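Local coordinates for protein ribulose-5-phosphate reductase 1 (Staphylococcus aureus, PDB 6XHK) that catalyses the NADPH-dependent reduction of D-ribulose 5-phosphate to D-ribitol 5-phosphate for wall teichoic acid synthesis, as a member of the zinc-containing alcohol dehydrogenase family, at residues 59-67 and 114-122; 138-146 and 301-311. All coordinates share one frame; numbering follows the deposited sequence.

Both contacts are largely buried, contact 2 lying closer to the middle of the chain, and both reach the same mixed sheet, meeting each other at Glu65. In contact 1 (59-67 with 114-122) two mostly irregular segments of the GroES-like catalytic domain come together through backbone amides, a serine hydroxyl and an aspartate at one end and methionine and phenylalanine side chains beyond. Contact 2 (138-146 with 301-311) joins the ends of helices and the start of a strand by aliphatic packing, with one tyrosine and one lysine supplying the polar bonds. Predicted ligands of the catalytic zinc are shared out: His64 and Glu65 in the first, Glu144 in the second, with Glu65 OE2 close to Glu144 OE1, and Glu65 OE1 in a salt bridge with Lys334.

Contact 1. Residues 59-67 and 114-122; sequences PMSLIHEGV and DGFMQDFVL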
# COMPACT_ATOMS: atom_id res chain seq x y z
N PRO A 59 10.75 -9.03 -19.66
CA PRO A 59 9.97 -10.13 -19.07
C PRO A 59 10.12 -10.17 -17.56
O PRO A 59 11.25 -10.24 -17.05
CB PRO A 59 10.58 -11.37 -19.74
CG PRO A 59 11.99 -10.97 -20.04
CD PRO A 59 12.06 -9.48 -20.16
N MET A 60 9.02 -10.08 -16.81
CA MET A 60 9.09 -10.15 -15.35
C MET A 60 7.70 -10.42 -14.79
O MET A 60 6.69 -10.09 -15.41
CB MET A 60 9.64 -8.85 -14.75
CG MET A 60 8.71 -7.65 -14.90
SD MET A 60 9.37 -6.12 -14.18
CE MET A 60 9.99 -6.71 -12.60
N SER A 61 7.67 -11.05 -13.61
CA SER A 61 6.43 -11.21 -12.87
C SER A 61 6.07 -9.90 -12.17
O SER A 61 6.95 -9.10 -11.82
CB SER A 61 6.54 -12.35 -11.85
OG SER A 61 7.76 -12.27 -11.13
N LEU A 62 4.77 -9.69 -11.97
CA LEU A 62 4.28 -8.36 -11.59
C LEU A 62 3.96 -8.16 -10.11
O LEU A 62 4.68 -7.42 -9.43
CB LEU A 62 3.05 -7.99 -12.44
CG LEU A 62 3.38 -7.58 -13.88
CD1 LEU A 62 2.16 -7.04 -14.62
CD2 LEU A 62 4.44 -6.49 -13.82
N ILE A 63 2.90 -8.77 -9.62
CA ILE A 63 2.28 -8.35 -8.36
C ILE A 63 3.23 -8.51 -7.18
O ILE A 63 4.01 -9.47 -7.10
CB ILE A 63 0.98 -9.15 -8.14
CG1 ILE A 63 0.01 -8.95 -9.32
CG2 ILE A 63 0.34 -8.88 -6.80
CD1 ILE A 63 -0.42 -7.56 -9.51
N HIS A 64 3.08 -7.63 -6.20
CA HIS A 64 3.90 -7.61 -5.00
C HIS A 64 3.17 -7.42 -3.70
O HIS A 64 3.74 -7.31 -2.66
CB HIS A 64 4.90 -6.52 -5.11
CG HIS A 64 6.05 -6.86 -5.98
ND1 HIS A 64 5.96 -6.92 -7.35
CD2 HIS A 64 7.33 -7.15 -5.68
CE1 HIS A 64 7.14 -7.22 -7.85
NE2 HIS A 64 7.99 -7.38 -6.86
N GLU A 65 1.88 -7.31 -3.78
CA GLU A 65 1.01 -7.27 -2.60
C GLU A 65 0.23 -8.58 -2.52
O GLU A 65 -0.62 -8.84 -3.38
CB GLU A 65 0.03 -6.10 -2.70
CG GLU A 65 0.67 -4.74 -2.65
CD GLU A 65 -0.34 -3.61 -2.70
OE1 GLU A 65 -1.54 -3.88 -2.90
OE2 GLU A 65 0.09 -2.44 -2.60
N GLY A 66 0.48 -9.40 -1.50
CA GLY A 66 -0.29 -10.64 -1.47
C GLY A 66 -0.24 -11.43 -0.18
O GLY A 66 0.55 -11.17 0.73
N VAL A 67 -1.10 -12.45 -0.11
CA VAL A 67 -1.15 -13.37 1.03
C VAL A 67 -1.33 -14.78 0.48
O VAL A 67 -1.80 -14.96 -0.64
CB VAL A 67 -2.27 -12.95 2.01
CG1 VAL A 67 -3.66 -13.19 1.41
CG2 VAL A 67 -2.11 -13.65 3.32
N ASP A 114 11.66 -10.54 -8.09
CA ASP A 114 10.65 -11.32 -8.79
C ASP A 114 9.30 -11.15 -8.09
O ASP A 114 9.24 -10.67 -6.96
CB ASP A 114 11.03 -12.81 -8.84
CG ASP A 114 10.88 -13.42 -10.24
OD1 ASP A 114 10.46 -12.70 -11.18
OD2 ASP A 114 11.16 -14.62 -10.39
N GLY A 115 8.22 -11.56 -8.76
CA GLY A 115 6.87 -11.21 -8.36
C GLY A 115 6.08 -12.37 -7.78
O GLY A 115 6.62 -13.42 -7.44
N PHE A 116 4.77 -12.15 -7.67
CA PHE A 116 3.87 -13.10 -7.01
C PHE A 116 2.93 -13.83 -7.96
O PHE A 116 2.29 -14.80 -7.54
CB PHE A 116 3.03 -12.39 -5.93
CG PHE A 116 3.81 -11.97 -4.72
CD1 PHE A 116 5.14 -12.33 -4.55
CD2 PHE A 116 3.22 -11.18 -3.74
CE1 PHE A 116 5.85 -11.93 -3.42
CE2 PHE A 116 3.93 -10.76 -2.61
CZ PHE A 116 5.24 -11.14 -2.44
N MET A 117 2.82 -13.41 -9.22
CA MET A 117 2.00 -14.18 -10.16
C MET A 117 2.74 -15.45 -10.57
O MET A 117 3.24 -15.58 -11.69
CB MET A 117 1.62 -13.33 -11.36
CG MET A 117 1.06 -11.99 -10.99
SD MET A 117 1.07 -11.00 -12.46
CE MET A 117 -0.18 -11.80 -13.42
N GLN A 118 2.79 -16.40 -9.65
CA GLN A 118 3.36 -17.70 -9.96
C GLN A 118 2.69 -18.76 -9.09
O GLN A 118 1.98 -18.45 -8.13
CB GLN A 118 4.89 -17.70 -9.79
CG GLN A 118 5.42 -17.04 -8.55
CD GLN A 118 6.82 -16.52 -8.77
OE1 GLN A 118 7.07 -15.85 -9.76
NE2 GLN A 118 7.75 -16.88 -7.89
N ASP A 119 2.91 -20.04 -9.44
CA ASP A 119 2.28 -21.12 -8.70
C ASP A 119 2.86 -21.25 -7.29
O ASP A 119 2.14 -21.61 -6.36
CB ASP A 119 2.43 -22.45 -9.44
CG ASP A 119 1.43 -22.63 -10.56
OD1 ASP A 119 0.31 -22.06 -10.47
OD2 ASP A 119 1.74 -23.38 -11.52
N PHE A 120 4.16 -20.95 -7.11
CA PHE A 120 4.78 -21.01 -5.79
C PHE A 120 5.72 -19.83 -5.62
O PHE A 120 6.41 -19.43 -6.57
CB PHE A 120 5.58 -22.30 -5.59
CG PHE A 120 4.76 -23.55 -5.72
CD1 PHE A 120 3.94 -23.98 -4.69
CD2 PHE A 120 4.90 -24.36 -6.86
CE1 PHE A 120 3.21 -25.14 -4.82
CE2 PHE A 120 4.20 -25.53 -7.00
CZ PHE A 120 3.35 -25.92 -5.98
N VAL A 121 5.76 -19.27 -4.42
CA VAL A 121 6.63 -18.15 -4.06
C VAL A 121 7.55 -18.61 -2.95
O VAL A 121 7.08 -19.09 -1.91
CB VAL A 121 5.83 -16.91 -3.63
CG1 VAL A 121 6.75 -15.76 -3.39
CG2 VAL A 121 4.87 -16.51 -4.72
N LEU A 122 8.86 -18.47 -3.15
CA LEU A 122 9.83 -18.85 -2.13
C LEU A 122 10.20 -17.63 -1.30
O LEU A 122 10.49 -16.57 -1.85
CB LEU A 122 11.08 -19.45 -2.75
CG LEU A 122 10.71 -20.60 -3.66
CD1 LEU A 122 10.65 -20.13 -5.12
CD2 LEU A 122 11.73 -21.67 -3.47
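Ser61 and Gly115 bring the two backbones together, their CA atoms 4.5 Å apart, before Phe116 N makes a weak 2.8 Å hydrogen bond to Ile63 O. This is the GroES-like domain of the zinc-containing alcohol dehydrogenases, where the chain that follows strand 60-61 carries His64 and Glu65, both predicted zinc ligands. With chi1 at 46°, Ser61 OG tucks between its own N and carbonyl carbon and faces the other segment. There it accepts from Gly115 N and donates to Asp114 OD1 at 2.7 Å, arriving from above the carboxylate plane. Two bonds thus grip one buried hydroxyl. Farther along, Phe116 lays one face of its ring against the backbone of His64, a CH-pi contact with CA 4.2 Å from the ring centroid, while Gly66 N sits at the ring edge. The imidazole itself is slid well to the side of Phe116, so the two rings barely overlap. Phe324 of helix 318-328 packs on Leu62 and Ile63, and Leu320 of the same helix touches Met117. With CG anti to the carbonyl carbon (chi1 -50°) and chi2 at 166°, Met117 brings CG to 3.6 Å from Ile63 CG1 and SD to 3.6 Å from Leu62 CB.

Contact 2. Residues 138-146 and 301-311; sequences SIISYTELV and VDKLALLKGQE
Tyr142 and Lys308 supply the polar bonds where 138-146, at the start of helix 143-155 with the predicted zinc ligand Glu144, packs on the end of helix 299-305 and on strand 308-314. Here the chain has come back from the Rossmann-type NADPH-binding domain to the mixed sheet. Tyr142 OH donates to Leu304 O over 2.9 Å, from above the carbonyl plane; Leu307 N reaches the same oxygen from the opposite face, so this carbonyl, just before the type I turn 305-308, has two donors. The phenol stands edge-on to Leu304 O, and Ile139 O lies above one face, toward the rim of the ring. Lys308, fully extended with CG anti to its N (chi1 -180°), sends NZ to Ser138 OG at 3.0 Å, and that hydroxyl also bonds Asp136. A long salt bridge links NZ to Glu311 OE2.

The apolar contacts centre on Ile139. Its CD1 lies 3.4 Å from Val301 CG1, the two side chains crossing at about a right angle; its CG2 rests on Lys308 CD, 3.7 Å away. Val146 and Leu304 meet tip to tip.

Helix 284-296 packs on Ile140, Val146 and Val301, helix 174-186 touches Val146 and Leu307, and strand 334-339 runs parallel to 308-314.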
# COMPACT_ATOMS: atom_id res chain seq x y z
N SER A 138 -9.07 -11.85 1.65
CA SER A 138 -9.20 -11.01 0.46
C SER A 138 -8.84 -9.55 0.76
O SER A 138 -8.38 -8.82 -0.12
CB SER A 138 -10.62 -11.10 -0.11
OG SER A 138 -11.56 -10.51 0.78
N ILE A 139 -9.02 -9.11 2.00
CA ILE A 139 -8.72 -7.73 2.33
C ILE A 139 -7.36 -7.59 3.00
O ILE A 139 -6.70 -6.55 2.83
CB ILE A 139 -9.88 -7.13 3.16
CG1 ILE A 139 -9.97 -7.76 4.54
CG2 ILE A 139 -11.21 -7.30 2.42
CD1 ILE A 139 -11.28 -7.47 5.22
N ILE A 140 -6.87 -8.62 3.68
CA ILE A 140 -5.48 -8.72 4.07
C ILE A 140 -4.52 -8.71 2.88
O ILE A 140 -3.32 -8.50 3.07
CB ILE A 140 -5.34 -9.98 4.97
CG1 ILE A 140 -6.28 -9.88 6.17
CG2 ILE A 140 -3.92 -10.28 5.43
CD1 ILE A 140 -6.05 -8.63 7.00
N SER A 141 -5.00 -8.92 1.64
CA SER A 141 -4.07 -8.96 0.51
C SER A 141 -3.31 -7.64 0.34
O SER A 141 -2.11 -7.64 0.00
CB SER A 141 -4.79 -9.33 -0.79
OG SER A 141 -5.90 -8.49 -1.06
N TYR A 142 -3.96 -6.51 0.56
CA TYR A 142 -3.25 -5.23 0.40
C TYR A 142 -2.74 -4.69 1.74
O TYR A 142 -2.90 -3.53 2.08
CB TYR A 142 -4.13 -4.22 -0.33
CG TYR A 142 -5.60 -4.16 0.05
CD1 TYR A 142 -6.59 -4.67 -0.78
CD2 TYR A 142 -6.01 -3.50 1.22
CE1 TYR A 142 -7.92 -4.58 -0.45
CE2 TYR A 142 -7.34 -3.41 1.56
CZ TYR A 142 -8.30 -3.96 0.72
OH TYR A 142 -9.65 -3.89 1.05
N THR A 143 -2.07 -5.55 2.51
CA THR A 143 -1.36 -5.15 3.72
C THR A 143 -0.07 -4.37 3.46
O THR A 143 0.36 -3.63 4.36
CB THR A 143 -1.08 -6.40 4.57
OG1 THR A 143 -2.30 -7.14 4.73
CG2 THR A 143 -0.47 -6.10 5.93
N GLU A 144 0.54 -4.47 2.27
CA GLU A 144 1.69 -3.62 1.97
C GLU A 144 1.33 -2.14 2.08
O GLU A 144 2.14 -1.33 2.56
CB GLU A 144 2.23 -3.87 0.57
CG GLU A 144 3.65 -3.34 0.42
CD GLU A 144 3.97 -2.86 -0.98
OE1 GLU A 144 3.05 -2.36 -1.66
OE2 GLU A 144 5.14 -3.01 -1.40
N LEU A 145 0.15 -1.74 1.61
CA LEU A 145 -0.22 -0.34 1.76
C LEU A 145 -0.33 0.04 3.22
O LEU A 145 0.09 1.13 3.63
CB LEU A 145 -1.52 -0.03 1.02
CG LEU A 145 -1.28 0.68 -0.31
CD1 LEU A 145 -0.26 -0.05 -1.15
CD2 LEU A 145 -2.57 0.86 -1.07
N VAL A 146 -0.87 -0.87 4.04
CA VAL A 146 -0.98 -0.55 5.46
C VAL A 146 0.40 -0.44 6.08
O VAL A 146 0.62 0.36 6.99
CB VAL A 146 -1.84 -1.59 6.18
CG1 VAL A 146 -1.94 -1.24 7.64
CG2 VAL A 146 -3.22 -1.64 5.56
N VAL A 301 -9.59 -4.13 10.13
CA VAL A 301 -9.92 -5.04 9.04
C VAL A 301 -11.32 -4.74 8.50
O VAL A 301 -11.56 -4.83 7.29
CB VAL A 301 -9.77 -6.50 9.50
CG1 VAL A 301 -9.97 -7.47 8.36
CG2 VAL A 301 -8.38 -6.72 10.11
N ASP A 302 -12.24 -4.34 9.38
CA ASP A 302 -13.57 -3.98 8.91
C ASP A 302 -13.56 -2.64 8.16
O ASP A 302 -14.22 -2.51 7.12
CB ASP A 302 -14.57 -3.96 10.07
CG ASP A 302 -14.78 -5.34 10.70
OD1 ASP A 302 -15.08 -6.30 9.95
OD2 ASP A 302 -14.71 -5.47 11.94
N LYS A 303 -12.79 -1.65 8.65
CA LYS A 303 -12.68 -0.38 7.94
C LYS A 303 -11.89 -0.56 6.64
O LYS A 303 -12.27 0.00 5.60
CB LYS A 303 -12.06 0.71 8.83
N LEU A 304 -10.83 -1.38 6.67
CA LEU A 304 -10.07 -1.72 5.46
C LEU A 304 -10.93 -2.39 4.40
O LEU A 304 -10.65 -2.28 3.21
CB LEU A 304 -8.90 -2.63 5.79
CG LEU A 304 -7.66 -1.89 6.25
CD1 LEU A 304 -6.63 -2.82 6.88
CD2 LEU A 304 -7.06 -1.18 5.04
N ALA A 305 -11.98 -3.09 4.83
CA ALA A 305 -12.83 -3.79 3.89
C ALA A 305 -13.51 -2.83 2.91
O ALA A 305 -13.76 -3.20 1.76
CB ALA A 305 -13.84 -4.62 4.66
N LEU A 306 -13.81 -1.60 3.35
CA LEU A 306 -14.39 -0.59 2.46
C LEU A 306 -13.50 -0.21 1.30
O LEU A 306 -13.99 0.44 0.37
CB LEU A 306 -14.77 0.67 3.24
CG LEU A 306 -16.15 0.65 3.89
CD1 LEU A 306 -17.18 0.40 2.80
CD2 LEU A 306 -16.24 -0.42 4.97
N LEU A 307 -12.22 -0.59 1.32
CA LEU A 307 -11.32 -0.37 0.20
C LEU A 307 -11.38 -1.45 -0.86
O LEU A 307 -11.02 -1.19 -2.01
CB LEU A 307 -9.87 -0.27 0.65
CG LEU A 307 -9.24 1.11 0.73
CD1 LEU A 307 -7.89 0.96 1.39
CD2 LEU A 307 -9.14 1.79 -0.63
N LYS A 308 -11.78 -2.67 -0.48
CA LYS A 308 -11.90 -3.78 -1.43
C LYS A 308 -12.85 -3.36 -2.53
O LYS A 308 -14.05 -3.21 -2.30
CB LYS A 308 -12.39 -5.06 -0.74
CG LYS A 308 -12.54 -6.29 -1.67
CD LYS A 308 -13.03 -7.49 -0.85
CE LYS A 308 -13.30 -8.74 -1.66
NZ LYS A 308 -13.97 -9.75 -0.79
N GLY A 309 -12.31 -3.12 -3.72
CA GLY A 309 -13.12 -2.78 -4.87
C GLY A 309 -13.72 -4.02 -5.48
O GLY A 309 -14.65 -4.60 -4.92
N GLN A 310 -13.19 -4.46 -6.62
CA GLN A 310 -13.68 -5.64 -7.31
C GLN A 310 -12.72 -6.81 -7.12
O GLN A 310 -11.51 -6.63 -6.98
CB GLN A 310 -13.89 -5.32 -8.79
CG GLN A 310 -15.05 -6.09 -9.43
CD GLN A 310 -15.46 -5.54 -10.78
OE1 GLN A 310 -14.98 -4.48 -11.22
NE2 GLN A 310 -16.32 -6.27 -11.48
N GLU A 311 -13.28 -8.03 -7.06
CA GLU A 311 -12.53 -9.27 -6.89
C GLU A 311 -12.62 -10.11 -8.17
O GLU A 311 -13.64 -10.10 -8.86
CB GLU A 311 -13.07 -10.11 -5.71
CG GLU A 311 -12.04 -10.96 -4.99
CD GLU A 311 -12.65 -12.02 -4.07
OE1 GLU A 311 -13.56 -12.75 -4.50
OE2 GLU A 311 -12.23 -12.12 -2.90